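Type II restriction enzyme NgoMIV (PDB 1FIU) recognises the double-stranded DNA sequence 5'-GCCGGC-3' and cuts it after the first guanine, working as a magnesium-dependent homotetramer. Local coordinates at residues I[86-89]-I[90-94]; I[204-207]-I[208-211]; I[249-252]-I[253-257]. All blocks are in the same frame, centred on the assembly; numbering follows the deposited sequence.

Contact 1. Residues I[86-89]-I[90-94]; sequences HIRP and GDWNV
W92 turns its indole back over the chain that leads into it and gives its ring N-H to the carbonyl oxygen of R88, closing a short loop from R88 to W92. This is the one hydrogen bond across the turn: NE1 of W92 lies 3.0 Å from O of R88. It is noticeably bent (140° at the hydrogen), with the oxygen tilted out of the indole plane. Tryptophan suits the place because one side chain supplies both a donor and a broad apolar surface.

The other meetings are van der Waals contacts. R88 stands across the rim of the six-membered ring, its NH1 3.5 Å from CH2 of W92. That rim carbon lies over one face of the guanidinium, whose plane is turned 77° from the indole. With CG anti to the backbone N (chi1 -161°) and a bend at chi2, the arginine lays CG 3.8 Å from CZ2 of W92. P89 O reaches the same CZ2 obliquely, at 3.4 Å.

The turn delivers the chain to strand 92-96, an outermost strand, within this chain, of the mixed sheet of a PDDEXK-type nuclease, which pairs antiparallel with strand 141-145. Further rings, those of F81 (edge-to-face) and H181, meet the indole.

G90 has a positive phi, a conformation accessible because it has no beta carbon to press on P89 O. The guanidinium of R88 bridges two carboxylate termini, V286 of its own chain and V286 of the second subunit.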
# COMPACT_ATOMS: atom_id res chain seq x y z
N HIS I 86 -14.85 31.29 8.67
CA HIS I 86 -13.98 32.30 8.06
C HIS I 86 -12.62 31.76 7.63
O HIS I 86 -11.94 32.36 6.80
CB HIS I 86 -13.78 33.51 9.00
CG HIS I 86 -13.13 33.17 10.30
ND1 HIS I 86 -13.69 32.27 11.19
CD2 HIS I 86 -11.98 33.59 10.87
CE1 HIS I 86 -12.91 32.16 12.25
NE2 HIS I 86 -11.87 32.95 12.08
N ILE I 87 -12.20 30.63 8.20
CA ILE I 87 -10.92 30.08 7.77
C ILE I 87 -11.12 28.84 6.89
O ILE I 87 -10.19 28.39 6.23
CB ILE I 87 -9.98 29.72 8.95
CG1 ILE I 87 -10.63 28.68 9.84
CG2 ILE I 87 -9.61 31.01 9.73
CD1 ILE I 87 -9.68 28.16 10.93
N ARG I 88 -12.35 28.30 6.88
CA ARG I 88 -12.68 27.13 6.05
C ARG I 88 -14.18 27.17 5.73
O ARG I 88 -15.00 26.41 6.25
CB ARG I 88 -12.33 25.82 6.78
CG ARG I 88 -12.21 24.59 5.83
CD ARG I 88 -11.05 24.71 4.82
NE ARG I 88 -10.66 23.40 4.28
CZ ARG I 88 -11.23 22.78 3.24
NH1 ARG I 88 -12.25 23.35 2.59
NH2 ARG I 88 -10.80 21.58 2.87
N PRO I 89 -14.56 28.10 4.85
CA PRO I 89 -15.95 28.26 4.45
C PRO I 89 -16.55 27.07 3.72
O PRO I 89 -15.83 26.27 3.12
CB PRO I 89 -15.91 29.53 3.59
CG PRO I 89 -14.54 29.56 3.05
CD PRO I 89 -13.69 29.11 4.22
N GLY I 90 -17.88 26.94 3.81
CA GLY I 90 -18.54 25.84 3.11
C GLY I 90 -19.87 25.51 3.74
O GLY I 90 -20.17 25.98 4.84
N ASP I 91 -20.67 24.70 3.05
CA ASP I 91 -21.97 24.26 3.55
C ASP I 91 -21.63 22.87 4.09
O ASP I 91 -21.68 21.89 3.36
CB ASP I 91 -22.95 24.17 2.36
CG ASP I 91 -24.33 23.70 2.78
OD1 ASP I 91 -24.56 23.49 3.99
OD2 ASP I 91 -25.18 23.54 1.89
N TRP I 92 -21.28 22.81 5.37
CA TRP I 92 -20.83 21.56 6.00
C TRP I 92 -21.88 20.78 6.76
O TRP I 92 -22.77 21.37 7.37
CB TRP I 92 -19.67 21.86 6.97
CG TRP I 92 -18.54 22.66 6.39
CD1 TRP I 92 -18.34 24.01 6.52
CD2 TRP I 92 -17.46 22.17 5.58
NE1 TRP I 92 -17.20 24.38 5.85
CE2 TRP I 92 -16.64 23.28 5.26
CE3 TRP I 92 -17.11 20.89 5.10
CZ2 TRP I 92 -15.49 23.16 4.47
CZ3 TRP I 92 -15.96 20.77 4.32
CH2 TRP I 92 -15.16 21.90 4.01
N ASN I 93 -21.77 19.45 6.73
CA ASN I 93 -22.68 18.61 7.48
C ASN I 93 -21.82 17.66 8.29
O ASN I 93 -20.79 17.16 7.81
CB ASN I 93 -23.57 17.81 6.55
CG ASN I 93 -24.38 18.71 5.63
OD1 ASN I 93 -25.14 19.56 6.09
ND2 ASN I 93 -24.21 18.52 4.32
N VAL I 94 -22.22 17.40 9.52
CA VAL I 94 -21.46 16.48 10.37
C VAL I 94 -22.45 15.45 10.86
O VAL I 94 -23.51 15.81 11.38
CB VAL I 94 -20.87 17.19 11.61
CG1 VAL I 94 -20.08 16.18 12.47
CG2 VAL I 94 -19.97 18.32 11.18

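Contact 2. Residues I[204-207]-I[208-211]; sequences NLVR and NRKG
N208 folds its amide back against the last turn of helix 197-208 and meets N204 O twice. Its backbone N gives the usual helical bond, 3.1 Å from N204 O, and its side-chain ND2 adds a second at 3.0 Å to the same oxygen. With CG set beside its own backbone N (chi1 -67°), the amide swings round to this carbonyl; the ND2 bond is fairly straight, 150° at the hydrogen. Asparagine fits here because its short side chain places an N-H where a carbonyl near the helix end can take it.

R209 serves V206 O, three residues back, through its side chain alone. Its NH1 is 2.9 Å from V206 O, which lies close to the guanidinium plane at its edge. CG sits between backbone N and carbonyl carbon (chi1 76°), which turns the extended chain alongside V206; CB, placed by the backbone, lies 3.5 Å from L205 O.

N204 O keeps its backbone bond and gains the side-chain one, but the next carbonyls, at the C-terminal end of the alpha helix, turn to side chains: V206 O to R209, L205 O to the hydroxyl of Y111, and R207 O to T235 of the second subunit. The arginine's positive charge probably also suits the negative end of the helix dipole.

V206 itself contributes an apolar flank, its CG1 3.8 Å from NH1 of R209, and it packs on V206 of the second subunit. The guanidinium carries on into that subunit, with a salt bridge to D239 and a hydrogen bond to G236 O, while R207 leads away to a salt bridge with E237 of the third subunit.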
# COMPACT_ATOMS: atom_id res chain seq x y z
N ASN I 204 -8.62 1.52 2.94
CA ASN I 204 -9.65 1.43 1.91
C ASN I 204 -9.99 2.82 1.37
O ASN I 204 -10.21 3.00 0.17
CB ASN I 204 -10.91 0.77 2.47
CG ASN I 204 -10.79 -0.76 2.51
OD1 ASN I 204 -10.12 -1.35 1.66
ND2 ASN I 204 -11.45 -1.39 3.47
N LEU I 205 -10.02 3.83 2.25
CA LEU I 205 -10.31 5.19 1.80
C LEU I 205 -9.16 5.68 0.91
O LEU I 205 -9.37 6.40 -0.08
CB LEU I 205 -10.45 6.11 3.03
CG LEU I 205 -11.72 5.90 3.85
CD1 LEU I 205 -11.68 6.80 5.08
CD2 LEU I 205 -12.94 6.20 2.97
N VAL I 206 -7.93 5.30 1.26
CA VAL I 206 -6.78 5.70 0.45
C VAL I 206 -6.80 5.05 -0.93
O VAL I 206 -6.71 5.73 -1.98
CB VAL I 206 -5.43 5.28 1.12
CG1 VAL I 206 -4.27 5.44 0.12
CG2 VAL I 206 -5.20 6.10 2.37
N ARG I 207 -6.93 3.72 -0.93
CA ARG I 207 -6.88 2.94 -2.16
C ARG I 207 -7.97 3.15 -3.18
O ARG I 207 -7.73 2.96 -4.38
CB ARG I 207 -6.83 1.44 -1.82
CG ARG I 207 -5.53 1.05 -1.14
CD ARG I 207 -5.52 -0.40 -0.67
NE ARG I 207 -4.21 -0.74 -0.13
CZ ARG I 207 -3.92 -1.85 0.54
NH1 ARG I 207 -4.87 -2.76 0.76
NH2 ARG I 207 -2.69 -2.05 1.00
N ASN I 208 -9.15 3.54 -2.73
CA ASN I 208 -10.29 3.66 -3.65
C ASN I 208 -10.74 5.06 -4.03
O ASN I 208 -11.74 5.23 -4.73
CB ASN I 208 -11.48 2.89 -3.04
CG ASN I 208 -11.22 1.41 -3.01
OD1 ASN I 208 -11.19 0.76 -4.05
ND2 ASN I 208 -10.96 0.86 -1.82
N ARG I 209 -10.02 6.08 -3.59
CA ARG I 209 -10.45 7.45 -3.85
C ARG I 209 -10.27 7.98 -5.27
O ARG I 209 -9.34 7.59 -5.98
CB ARG I 209 -9.70 8.44 -2.95
CG ARG I 209 -8.25 8.68 -3.42
CD ARG I 209 -7.47 9.57 -2.43
NE ARG I 209 -6.20 10.02 -3.01
CZ ARG I 209 -5.08 9.29 -3.08
NH1 ARG I 209 -5.01 8.05 -2.59
NH2 ARG I 209 -3.99 9.82 -3.66
N LYS I 210 -11.17 8.88 -5.64
CA LYS I 210 -11.05 9.62 -6.89
C LYS I 210 -11.19 11.04 -6.37
O LYS I 210 -12.29 11.49 -6.02
CB LYS I 210 -12.18 9.25 -7.86
CG LYS I 210 -12.05 7.83 -8.36
CD LYS I 210 -13.07 7.57 -9.47
CE LYS I 210 -12.95 6.16 -9.97
NZ LYS I 210 -13.94 5.92 -11.10
N GLY I 211 -10.07 11.75 -6.28
CA GLY I 211 -10.08 13.10 -5.75
C GLY I 211 -9.21 13.15 -4.49
O GLY I 211 -8.52 12.16 -4.21

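Contact 3. Residues I[249-252]-I[253-257]; sequences LEQI and LQSLN
Q251 O is gripped twice by S255, one turn further along helix 246-256. The backbone N of S255 approaches at 2.8 Å from Q251 O, and the serine hydroxyl OG gives a second bond to that oxygen at 3.0 Å. The two donors come from opposite faces of the carbonyl plane, OG standing 38° out of it. The hydroxyl gets there because OG lies beside its own backbone N (chi1 -71°). A serine on an exposed helix face can settle its polar group in this way on the preceding turn.

Around this fork the regular helical bonds continue. L256 N lies 2.9 Å from I252 O in a nearly straight bond (172°), while L253 N and Q254 N bond likewise to L249 O and E250 O.

The side chains sort by face. L249 and L253 cross obliquely, their CD1 methyls 3.8 Å apart; both are buried leucines, packed against I43 of helix 38-50 and against helices 259-270 and 225-232. I252 and L256 lie side by side, with CG2 of I252 3.8 Å from CD1 of L256, a methyl-to-methyl contact; I252 also packs on L50 of helix 38-50. On another face E250 and Q254 run towards one common partner, the hydroxyl of Y266, which bonds to OE2 of the glutamate and NE2 of the glutamine; long, flexible polar side chains suit that reach.

The chain leaves the helix at N257, whose N comes back to 3.2 Å from Q254 O. Its phi is positive, a conformation asparagine tolerates better than most residues, and with two bonds back into the last turn it makes the helix end a Schellman motif.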
# COMPACT_ATOMS: atom_id res chain seq x y z
N LEU I 249 -4.78 13.67 30.99
CA LEU I 249 -3.95 12.48 30.88
C LEU I 249 -2.49 12.87 31.18
O LEU I 249 -1.80 12.19 31.93
CB LEU I 249 -4.01 11.88 29.47
CG LEU I 249 -3.02 10.77 29.10
CD1 LEU I 249 -3.07 9.59 30.08
CD2 LEU I 249 -3.39 10.28 27.70
N GLU I 250 -2.04 13.97 30.57
CA GLU I 250 -0.67 14.43 30.78
C GLU I 250 -0.43 14.77 32.25
O GLU I 250 0.62 14.41 32.80
CB GLU I 250 -0.38 15.67 29.92
CG GLU I 250 1.06 16.16 30.01
CD GLU I 250 1.31 17.43 29.20
OE1 GLU I 250 0.39 18.26 29.06
OE2 GLU I 250 2.45 17.60 28.72
N GLN I 251 -1.39 15.45 32.87
CA GLN I 251 -1.24 15.83 34.28
C GLN I 251 -1.16 14.61 35.20
O GLN I 251 -0.34 14.57 36.14
CB GLN I 251 -2.42 16.72 34.71
CG GLN I 251 -2.23 17.44 36.06
CD GLN I 251 -3.37 18.41 36.35
OE1 GLN I 251 -3.76 19.21 35.49
NE2 GLN I 251 -3.89 18.36 37.58
N ILE I 252 -2.00 13.61 34.94
CA ILE I 252 -1.97 12.42 35.80
C ILE I 252 -0.68 11.64 35.63
O ILE I 252 -0.08 11.21 36.62
CB ILE I 252 -3.19 11.50 35.57
CG1 ILE I 252 -4.46 12.28 35.93
CG2 ILE I 252 -3.12 10.25 36.47
CD1 ILE I 252 -4.43 12.87 37.36
N LEU I 253 -0.23 11.47 34.39
CA LEU I 253 1.03 10.77 34.16
C LEU I 253 2.16 11.49 34.90
O LEU I 253 3.01 10.85 35.52
CB LEU I 253 1.36 10.70 32.67
CG LEU I 253 0.36 9.88 31.84
CD1 LEU I 253 0.69 10.05 30.36
CD2 LEU I 253 0.41 8.41 32.20
N GLN I 254 2.18 12.82 34.83
CA GLN I 254 3.23 13.59 35.50
C GLN I 254 3.13 13.44 37.01
O GLN I 254 4.14 13.22 37.68
CB GLN I 254 3.13 15.06 35.11
CG GLN I 254 3.55 15.34 33.66
CD GLN I 254 5.07 15.41 33.49
OE1 GLN I 254 5.84 15.02 34.38
NE2 GLN I 254 5.51 15.90 32.33
N SER I 255 1.91 13.56 37.53
CA SER I 255 1.69 13.45 38.98
C SER I 255 2.14 12.13 39.56
O SER I 255 2.82 12.11 40.60
CB SER I 255 0.21 13.66 39.30
OG SER I 255 -0.15 15.01 39.10
N LEU I 256 1.75 11.03 38.92
CA LEU I 256 2.11 9.68 39.37
C LEU I 256 3.52 9.22 38.98
O LEU I 256 3.95 8.13 39.38
CB LEU I 256 1.10 8.65 38.85
CG LEU I 256 -0.36 8.96 39.21
CD1 LEU I 256 -1.27 7.85 38.72
CD2 LEU I 256 -0.48 9.11 40.73
N ASN I 257 4.23 10.03 38.21
CA ASN I 257 5.58 9.68 37.77
C ASN I 257 5.64 8.31 37.08
O ASN I 257 6.50 7.49 37.40
CB ASN I 257 6.59 9.74 38.95
CG ASN I 257 6.82 11.16 39.47
OD1 ASN I 257 7.02 12.09 38.69
ND2 ASN I 257 6.80 11.32 40.79

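In the fold
All three contacts are local, each formed by residues a few positions apart in one chain, and none touches another. Contacts 1 and 2 have centres about 22 Å apart and both meet the second subunit, one at the turn before a strand, the other at a helix end. Contact 3 lies about 36 Å from contact 1 and 39 Å from contact 2, centre to centre, and no other subunit touches it. Contact 2 lies closer to the magnesium site without touching it: the L205 side chain is about 11 Å from a magnesium ion and from the side chain of D140, a magnesium ligand. The nearest atoms of contacts 1, 2 and 3 lie about 15, 12 and 12 Å from the DNA.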